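Local coordinates for protein nicotinamide riboside transporter PnuC (Neisseria mucosa ATCC 25996, PDB 4QTN) that transports nicotinamide riboside, a vitamin B3 form and NAD precursor, as a homotrimer, probably across the bacterial inner membrane, at residues D160-V165 with N189-S194. Sequence-based numbering, arbitrary orientation.
With NNR (Nicotinamide riboside), chain I.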
# COMPACT_ATOMS: atom_id res chain seq x y z
N ASP C 160 16.45 -11.21 -5.60
CA ASP C 160 15.80 -12.45 -6.03
C ASP C 160 16.11 -13.49 -4.98
O ASP C 160 15.36 -14.45 -4.79
CB ASP C 160 16.34 -12.94 -7.39
CG ASP C 160 16.26 -11.87 -8.49
OD1 ASP C 160 16.57 -10.69 -8.22
OD2 ASP C 160 15.94 -12.24 -9.65
N GLY C 161 17.23 -13.29 -4.29
CA GLY C 161 17.69 -14.20 -3.26
C GLY C 161 16.92 -14.05 -1.96
O GLY C 161 16.42 -15.03 -1.41
N VAL C 162 16.82 -12.80 -1.47
CA VAL C 162 16.11 -12.46 -0.21
C VAL C 162 14.68 -12.98 -0.21
O VAL C 162 14.26 -13.64 0.74
CB VAL C 162 16.10 -10.92 0.07
CG1 VAL C 162 15.07 -10.57 1.12
CG2 VAL C 162 17.48 -10.45 0.51
N THR C 163 13.94 -12.70 -1.27
CA THR C 163 12.57 -13.18 -1.35
C THR C 163 12.48 -14.73 -1.25
O THR C 163 11.41 -15.27 -0.96
CB THR C 163 11.81 -12.60 -2.58
OG1 THR C 163 10.82 -13.53 -3.04
CG2 THR C 163 12.77 -12.29 -3.70
N VAL C 164 13.60 -15.42 -1.38
CA VAL C 164 13.55 -16.88 -1.33
C VAL C 164 13.65 -17.53 0.07
O VAL C 164 12.90 -18.45 0.37
CB VAL C 164 14.50 -17.55 -2.32
CG1 VAL C 164 14.43 -19.07 -2.18
CG2 VAL C 164 14.13 -17.13 -3.74
N VAL C 165 14.58 -17.05 0.90
CA VAL C 165 14.62 -17.44 2.33
C VAL C 165 13.25 -17.15 2.97
O VAL C 165 12.59 -18.05 3.51
CB VAL C 165 15.74 -16.69 3.11
CG1 VAL C 165 15.47 -16.71 4.62
CG2 VAL C 165 17.10 -17.28 2.81
N ASN C 189 5.36 -10.67 -0.53
CA ASN C 189 4.51 -10.12 -1.60
C ASN C 189 4.97 -8.74 -2.14
O ASN C 189 5.06 -8.55 -3.35
CB ASN C 189 3.00 -10.15 -1.23
CG ASN C 189 2.45 -11.59 -1.15
OD1 ASN C 189 1.41 -11.83 -0.51
ND2 ASN C 189 3.16 -12.55 -1.76
N ILE C 190 5.35 -7.83 -1.24
CA ILE C 190 6.00 -6.60 -1.68
C ILE C 190 7.31 -6.88 -2.42
O ILE C 190 7.72 -6.11 -3.26
CB ILE C 190 6.29 -5.67 -0.51
CG1 ILE C 190 4.99 -5.16 0.11
CG2 ILE C 190 7.15 -4.51 -0.95
CD1 ILE C 190 5.18 -4.34 1.36
N LEU C 191 7.96 -8.00 -2.12
CA LEU C 191 9.21 -8.33 -2.83
C LEU C 191 8.99 -8.89 -4.23
O LEU C 191 9.54 -8.36 -5.19
CB LEU C 191 10.10 -9.24 -1.99
CG LEU C 191 10.66 -8.48 -0.78
CD1 LEU C 191 11.66 -9.31 -0.01
CD2 LEU C 191 11.26 -7.15 -1.22
N THR C 192 8.16 -9.92 -4.34
CA THR C 192 7.84 -10.50 -5.66
C THR C 192 7.17 -9.53 -6.66
O THR C 192 7.31 -9.70 -7.88
CB THR C 192 6.98 -11.76 -5.53
OG1 THR C 192 7.52 -12.59 -4.51
CG2 THR C 192 6.97 -12.53 -6.82
N ILE C 193 6.44 -8.52 -6.16
CA ILE C 193 5.91 -7.48 -7.05
C ILE C 193 7.07 -6.76 -7.73
O ILE C 193 7.05 -6.59 -8.95
CB ILE C 193 4.99 -6.48 -6.32
CG1 ILE C 193 3.63 -7.09 -6.03
CG2 ILE C 193 4.76 -5.25 -7.18
CD1 ILE C 193 2.80 -6.28 -5.07
N SER C 194 8.09 -6.40 -6.94
CA SER C 194 9.35 -5.80 -7.47
C SER C 194 10.05 -6.71 -8.44
O SER C 194 10.60 -6.25 -9.42
CB SER C 194 10.32 -5.48 -6.35
OG SER C 194 9.76 -4.60 -5.41
O2R NNR I . 0.22 -22.44 -0.20
C2R NNR I . 0.73 -21.17 -0.88
C3R NNR I . 1.46 -21.52 -2.19
O3R NNR I . 1.98 -22.77 -2.08
C4R NNR I . 2.59 -20.52 -2.30
C5R NNR I . 2.19 -19.26 -3.18
O5R NNR I . 3.16 -18.19 -2.93
O4R NNR I . 2.86 -20.16 -1.08
C1R NNR I . 1.60 -20.54 -0.15
N1 NNR I . 1.04 -19.32 0.45
C2 NNR I . 1.36 -18.05 -0.06
C6 NNR I . 0.18 -19.41 1.52
C5 NNR I . -0.38 -18.23 2.08
C4 NNR I . -0.04 -16.99 1.59
C3 NNR I . 0.80 -16.89 0.52
C7 NNR I . 1.11 -15.50 -0.02
O7 NNR I . 2.12 -15.30 -0.64
N7 NNR I . 0.18 -14.43 0.19
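The side-chain amide of N189 pairs with the carboxamide of nicotinamide riboside through two reciprocal hydrogen bonds: N7 of the ligand donates to OD1 of N189 at 3.0 Å, and ND2 of N189 returns a bond to O7 of the ligand at 3.1 Å. The two amide planes are tilted by only about 20°, so the pair acts as a nearly flat two-point clamp that resists rotation of the carboxamide. With CG anti to its carbonyl carbon, the N189 amide reaches the ligand, while L191, two residues on, points to helix 158-175 and T192 meets it from the flank. Here the contact is mostly apolar. CB of T163 rests on CB of L191 at 3.8 Å, close to the stem of both side chains, and their CA atoms are 6.1 Å apart. L191 is extended beyond CG (chi2 -174°), which carries CD1 slantwise against CG1 of V162, again 3.8 Å away. T163 and T192 cross roughly perpendicularly, with OG1 of T163 lying 3.7 Å from OG1 of T192, a separation too long for a hydrogen bond. Each hydroxyl looks to another partner: T192 OG1 bonds to V188 O within its own helix, and T163 OG1 makes a weak bond to E87 OE2. Y214, Y217 and S221 of helix 208-234 touch N189, while V162 also packs on V33 of a neighbouring subunit. The segment axes approach to 9.6 Å and run broadly antiparallel, at 149°. This is a transmembrane helical hairpin, 158-175 and 181-198, whose short connecting turn is probably cytoplasmic, and in which one arm lends N189 to the nicotinamide riboside pocket.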